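Local coordinates for protein alpha-glucosidase (Bacteroides thetaiotaomicron, PDB 5XFM) that hydrolyses beta-L-arabinopyranosides and alpha-galactosides as a bifunctional, calcium-containing enzyme of glycoside hydrolase family 97, at residues 72-77 against 98-103; 26-31 against 113-118. The protein carries 1 engineered substitution. All coordinates share one frame; numbering follows the deposited sequence.

Contact 1: residues 72-77 against 98-103; sequences GHSVDK and ELTCHL
Ser74 and Thr100 exchange two backbone hydrogen bonds, Ser74 N to Thr100 O and Thr100 N to Ser74 O, the second almost straight at 174°. Asp76 and Glu98 form the next hydrogen-bonded pair in the same way, with Glu98 N 2.9 Å from Asp76 O. Gly72 O takes the backbone N-H of His102 at 2.9 Å. It also lies in the plane of the His102 imidazole, at its edge, where ND1 adds a weak bond of 3.4 Å. Between these pairs, His73 faces Cys101 and Val75 faces Leu99 as non-hydrogen-bonded pairs. There CA-H...O contacts fill in, as from Val75 CA to Glu98 O at 3.2 Å. This is an antiparallel beta hairpin, strands 69-83 and 91-104, at one margin of a large antiparallel sheet in the N-terminal part of the enzyme, with 69-83 outermost within the chain. Among the side chains, Ser74 OG sits between the backbone N and the carbonyl carbon (chi1 67°), and from there meets Thr100 CB at 3.3 Å. On the opposite face the end of Leu99 turns toward strand 69-83, its CD1 3.9 Å from His73 ND1 and 3.6 Å from Ser74 O; Leu99 also packs on Val17 and Val19. Asp76 OD2 and Glu98 OE2, like charges, stand 4.8 Å apart, and their repulsion is probably eased by the salt bridge from Glu98 OE1 to Arg116 NE on the next strand.

Contact 2: residues 26-31 against 113-118; sequences LQLAVF and VIFRVS
Leu28 lies across the ring of Phe115 at about a right angle, one methyl over a face. Leu28 CD2 is 3.8 Å from the ring centroid and 21° off its normal, a CH-pi contact displaced toward the CD2-CE2 side of the ring. The other methyl, Leu28 CD1, on the same side of the ring plane but beyond the rim, comes 3.6 Å from Phe115 CD2. The ring gets there because Phe115 CG stands beside its backbone N and opposite the carbonyl carbon (chi1 -56°). Val30 approaches obliquely, its CG2 4.0 Å from Phe115 CE1, which puts the ring in touch with two successive inward side chains of strand 26-31. At the other end Leu26 crosses Val117 obliquely. Leu26 CD1 lies 3.9 Å from Val117 CG1, with CD2 nearly as close, and CD1 also rests 3.7 Å from Ser118 O. The strands run almost antiparallel, at 167°, but their axes are 9.0 Å apart and no hydrogen bond passes between them. They belong to different sheets, packed face to face as a beta-sandwich, in keeping with the galactose mutarotase-like clan to which the N-terminal family belongs. Val122, on strand 121-128, also touches Leu26 and Leu28 and extends the apolar layer, while Val30 also touches Leu99 and Val17. Replacing Phe115 by an alanine would probably open a gap between the sheets, leaving the Leu28 methyls without the ring face and Val30 CG2 without its contact with the ring. Apart from the Ser118 carbonyl oxygen, alkyl groups and one aromatic ring do the touching, so cohesion here rests on dispersion and the exclusion of water, and depends on how well the shapes fit.

From the N terminus the chain lays down 26-31 early in one sheet of the sandwich, adds further strands there, and then enters the other sheet with the strand that holds 72-77. Contact 1 closes a short loop when 98-103 folds back on 72-77. The next strand brings 113-118 to face 26-31 across the sandwich, so contact 2 closes a longer loop, and contact 1 is nested wholly inside it without crossing. The two contacts are contiguous: 98-103 and 113-118 are neighbouring strands, with Leu99 N to Phe115 O and Cys101 N to Val113 O probable hydrogen bonds of 2.8 Å. Contact 1 thus joins strands within a sheet, and contact 2 ties that sheet to its partner.

Contact 1: residues 72-77 against 98-103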
loop_
_atom_site.group_PDB
_atom_site.type_symbol
_atom_site.label_atom_id
_atom_site.label_comp_id
_atom_site.label_asym_id
_atom_site.label_seq_id
_atom_site.Cartn_x
_atom_site.Cartn_y
_atom_site.Cartn_z
ATOM N N GLY A 72 30.025 21.252 0.225
ATOM C CA GLY A 72 30.792 20.053 0.493
ATOM C C GLY A 72 29.912 18.825 0.510
ATOM O O GLY A 72 28.690 18.933 0.543
ATOM N N HIS A 73 30.530 17.652 0.517
ATOM C CA HIS A 73 29.771 16.414 0.555
ATOM C C HIS A 73 30.520 15.289 1.260
ATOM O O HIS A 73 31.738 15.334 1.419
ATOM C CB HIS A 73 29.380 15.993 -0.862
ATOM C CG HIS A 73 30.535 15.566 -1.713
ATOM N ND1 HIS A 73 30.951 14.253 -1.804
ATOM C CD2 HIS A 73 31.359 16.277 -2.518
ATOM C CE1 HIS A 73 31.980 14.177 -2.628
ATOM N NE2 HIS A 73 32.248 15.391 -3.075
ATOM N N SER A 74 29.769 14.281 1.683
ATOM C CA SER A 74 30.339 13.123 2.356
ATOM C C SER A 74 29.697 11.841 1.850
ATOM O O SER A 74 28.595 11.855 1.331
ATOM C CB SER A 74 30.176 13.250 3.870
ATOM O OG SER A 74 28.814 13.172 4.242
ATOM N N VAL A 75 30.404 10.731 1.984
ATOM C CA VAL A 75 29.902 9.440 1.531
ATOM C C VAL A 75 30.016 8.365 2.617
ATOM O O VAL A 75 30.957 8.370 3.408
ATOM C CB VAL A 75 30.650 8.978 0.257
ATOM C CG1 VAL A 75 32.142 8.819 0.539
ATOM C CG2 VAL A 75 30.050 7.682 -0.290
ATOM N N ASP A 76 29.027 7.482 2.698
ATOM C CA ASP A 76 29.119 6.375 3.638
ATOM C C ASP A 76 28.516 5.098 3.077
ATOM O O ASP A 76 27.763 5.127 2.116
ATOM C CB ASP A 76 28.425 6.740 4.954
ATOM C CG ASP A 76 28.871 5.866 6.113
ATOM O OD1 ASP A 76 29.750 5.001 5.904
ATOM O OD2 ASP A 76 28.340 6.040 7.232
ATOM N N LYS A 77 28.881 3.972 3.676
ATOM C CA LYS A 77 28.375 2.681 3.244
ATOM C C LYS A 77 27.420 2.171 4.311
ATOM O O LYS A 77 27.766 2.106 5.488
ATOM C CB LYS A 77 29.525 1.701 3.005
ATOM C CG LYS A 77 30.204 1.864 1.651
ATOM C CD LYS A 77 31.119 0.690 1.338
ATOM C CE LYS A 77 32.318 0.688 2.288
ATOM N NZ LYS A 77 32.974 -0.644 2.416
ATOM N N GLU A 98 25.491 5.973 0.607
ATOM C CA GLU A 98 24.880 7.215 1.053
ATOM C C GLU A 98 25.705 8.444 0.690
ATOM O O GLU A 98 26.882 8.550 1.045
ATOM C CB GLU A 98 24.663 7.183 2.562
ATOM C CG GLU A 98 23.912 8.385 3.092
ATOM C CD GLU A 98 23.886 8.424 4.608
ATOM O OE1 GLU A 98 22.810 8.171 5.188
ATOM O OE2 GLU A 98 24.945 8.693 5.217
ATOM N N LEU A 99 25.077 9.360 -0.034
ATOM C CA LEU A 99 25.681 10.637 -0.382
ATOM C C LEU A 99 25.031 11.764 0.407
ATOM O O LEU A 99 23.832 11.973 0.309
ATOM C CB LEU A 99 25.540 10.909 -1.878
ATOM C CG LEU A 99 25.979 12.304 -2.324
ATOM C CD1 LEU A 99 27.469 12.506 -2.055
ATOM C CD2 LEU A 99 25.645 12.539 -3.788
ATOM N N THR A 100 25.818 12.491 1.190
ATOM C CA THR A 100 25.308 13.655 1.897
ATOM C C THR A 100 25.825 14.924 1.243
ATOM O O THR A 100 27.028 15.140 1.151
ATOM C CB THR A 100 25.694 13.654 3.393
ATOM O OG1 THR A 100 25.228 12.450 4.017
ATOM C CG2 THR A 100 25.067 14.855 4.097
ATOM N N CYS A 101 24.903 15.740 0.759
ATOM C CA CYS A 101 25.230 17.003 0.114
ATOM C C CYS A 101 24.893 18.192 1.010
ATOM O O CYS A 101 23.788 18.284 1.556
ATOM C CB CYS A 101 24.492 17.120 -1.221
ATOM S SG CYS A 101 24.980 15.855 -2.420
ATOM N N HIS A 102 25.855 19.096 1.156
ATOM C CA HIS A 102 25.653 20.305 1.941
ATOM C C HIS A 102 25.468 21.507 1.035
ATOM O O HIS A 102 26.391 21.915 0.329
ATOM C CB HIS A 102 26.822 20.527 2.907
ATOM C CG HIS A 102 26.962 19.452 3.940
ATOM N ND1 HIS A 102 27.683 18.298 3.724
ATOM C CD2 HIS A 102 26.476 19.362 5.200
ATOM C CE1 HIS A 102 27.629 17.539 4.805
ATOM N NE2 HIS A 102 26.905 18.164 5.717
ATOM N N LEU A 103 24.260 22.062 1.059
ATOM C CA LEU A 103 23.886 23.161 0.181
ATOM C C LEU A 103 23.745 24.469 0.941
ATOM O O LEU A 103 23.440 24.483 2.133
ATOM C CB LEU A 103 22.567 22.863 -0.539
ATOM C CG LEU A 103 22.435 21.551 -1.302
ATOM C CD1 LEU A 103 21.034 21.439 -1.890
ATOM C CD2 LEU A 103 23.477 21.479 -2.391
#

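Contact 2: residues 26-31 against 113-118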
loop_
_atom_site.group_PDB
_atom_site.type_symbol
_atom_site.label_atom_id
_atom_site.label_comp_id
_atom_site.label_asym_id
_atom_site.label_seq_id
_atom_site.Cartn_x
_atom_site.Cartn_y
_atom_site.Cartn_z
ATOM N N LEU A 26 22.781 1.207 -10.947
ATOM C CA LEU A 26 21.995 2.398 -10.700
ATOM C C LEU A 26 22.944 3.544 -10.367
ATOM O O LEU A 26 23.785 3.420 -9.473
ATOM C CB LEU A 26 20.995 2.142 -9.569
ATOM C CG LEU A 26 19.745 3.009 -9.374
ATOM C CD1 LEU A 26 19.029 2.568 -8.104
ATOM C CD2 LEU A 26 20.026 4.504 -9.342
ATOM N N GLN A 27 22.831 4.648 -11.097
ATOM C CA GLN A 27 23.673 5.811 -10.835
ATOM C C GLN A 27 22.845 7.088 -10.720
ATOM O O GLN A 27 21.923 7.318 -11.496
ATOM C CB GLN A 27 24.749 5.959 -11.917
ATOM C CG GLN A 27 25.691 4.759 -11.988
ATOM C CD GLN A 27 26.855 4.964 -12.938
ATOM O OE1 GLN A 27 27.169 6.091 -13.326
ATOM N NE2 GLN A 27 27.522 3.870 -13.298
ATOM N N LEU A 28 23.169 7.900 -9.720
ATOM C CA LEU A 28 22.489 9.167 -9.491
ATOM C C LEU A 28 23.511 10.299 -9.538
ATOM O O LEU A 28 24.540 10.238 -8.868
ATOM C CB LEU A 28 21.761 9.150 -8.138
ATOM C CG LEU A 28 20.963 10.400 -7.751
ATOM C CD1 LEU A 28 19.709 9.999 -7.015
ATOM C CD2 LEU A 28 21.772 11.369 -6.901
ATOM N N ALA A 29 23.220 11.336 -10.314
ATOM C CA ALA A 29 24.146 12.454 -10.452
ATOM C C ALA A 29 23.529 13.745 -9.938
ATOM O O ALA A 29 22.338 13.987 -10.122
ATOM C CB ALA A 29 24.572 12.608 -11.895
ATOM N N VAL A 30 24.350 14.583 -9.315
ATOM C CA VAL A 30 23.852 15.812 -8.714
ATOM C C VAL A 30 24.403 17.058 -9.397
ATOM O O VAL A 30 25.604 17.173 -9.642
ATOM C CB VAL A 30 24.192 15.863 -7.199
ATOM C CG1 VAL A 30 23.630 17.117 -6.559
ATOM C CG2 VAL A 30 23.648 14.635 -6.495
ATOM N N PHE A 31 23.500 17.984 -9.709
ATOM C CA PHE A 31 23.838 19.221 -10.393
ATOM C C PHE A 31 23.379 20.414 -9.569
ATOM O O PHE A 31 22.197 20.762 -9.576
ATOM C CB PHE A 31 23.184 19.288 -11.780
ATOM C CG PHE A 31 23.457 18.096 -12.659
ATOM C CD1 PHE A 31 22.703 16.938 -12.544
ATOM C CD2 PHE A 31 24.442 18.156 -13.636
ATOM C CE1 PHE A 31 22.949 15.849 -13.372
ATOM C CE2 PHE A 31 24.693 17.073 -14.467
ATOM C CZ PHE A 31 23.945 15.919 -14.334
ATOM N N VAL A 113 20.962 17.562 1.723
ATOM C CA VAL A 113 20.232 16.560 0.937
ATOM C C VAL A 113 20.945 15.216 1.030
ATOM O O VAL A 113 22.135 15.123 0.762
ATOM C CB VAL A 113 20.094 16.959 -0.557
ATOM C CG1 VAL A 113 19.148 16.009 -1.288
ATOM C CG2 VAL A 113 19.612 18.384 -0.695
ATOM N N ILE A 114 20.216 14.176 1.417
ATOM C CA ILE A 114 20.799 12.851 1.610
ATOM C C ILE A 114 20.207 11.839 0.649
ATOM O O ILE A 114 18.985 11.669 0.602
ATOM C CB ILE A 114 20.588 12.328 3.050
ATOM C CG1 ILE A 114 21.302 13.221 4.060
ATOM C CG2 ILE A 114 21.108 10.902 3.178
ATOM C CD1 ILE A 114 20.503 14.399 4.510
ATOM N N PHE A 115 21.085 11.157 -0.081
ATOM C CA PHE A 115 20.713 10.085 -1.001
ATOM C C PHE A 115 21.181 8.728 -0.490
ATOM O O PHE A 115 22.344 8.561 -0.150
ATOM C CB PHE A 115 21.320 10.320 -2.390
ATOM C CG PHE A 115 20.960 11.645 -3.007
ATOM C CD1 PHE A 115 21.701 12.782 -2.730
ATOM C CD2 PHE A 115 19.883 11.746 -3.878
ATOM C CE1 PHE A 115 21.378 13.998 -3.309
ATOM C CE2 PHE A 115 19.549 12.962 -4.461
ATOM C CZ PHE A 115 20.297 14.089 -4.176
ATOM N N ARG A 116 20.270 7.769 -0.400
ATOM C CA ARG A 116 20.639 6.386 -0.116
ATOM C C ARG A 116 20.295 5.524 -1.314
ATOM O O ARG A 116 19.129 5.379 -1.677
ATOM C CB ARG A 116 19.936 5.881 1.141
ATOM C CG ARG A 116 20.427 6.553 2.407
ATOM C CD ARG A 116 19.603 6.168 3.621
ATOM N NE ARG A 116 20.098 6.848 4.812
ATOM C CZ ARG A 116 19.501 6.813 5.999
ATOM N NH1 ARG A 116 18.366 6.141 6.154
ATOM N NH2 ARG A 116 20.029 7.467 7.025
ATOM N N VAL A 117 21.318 4.968 -1.944
ATOM C CA VAL A 117 21.119 4.204 -3.160
ATOM C C VAL A 117 21.479 2.741 -2.961
ATOM O O VAL A 117 22.649 2.401 -2.793
ATOM C CB VAL A 117 21.940 4.783 -4.326
ATOM C CG1 VAL A 117 21.547 4.113 -5.631
ATOM C CG2 VAL A 117 21.728 6.285 -4.423
ATOM N N SER A 118 20.465 1.881 -2.966
ATOM C CA SER A 118 20.688 0.439 -2.991
ATOM C C SER A 118 20.714 0.004 -4.456
ATOM O O SER A 118 20.728 0.858 -5.349
ATOM C CB SER A 118 19.614 -0.305 -2.192
ATOM O OG SER A 118 18.313 -0.065 -2.697
#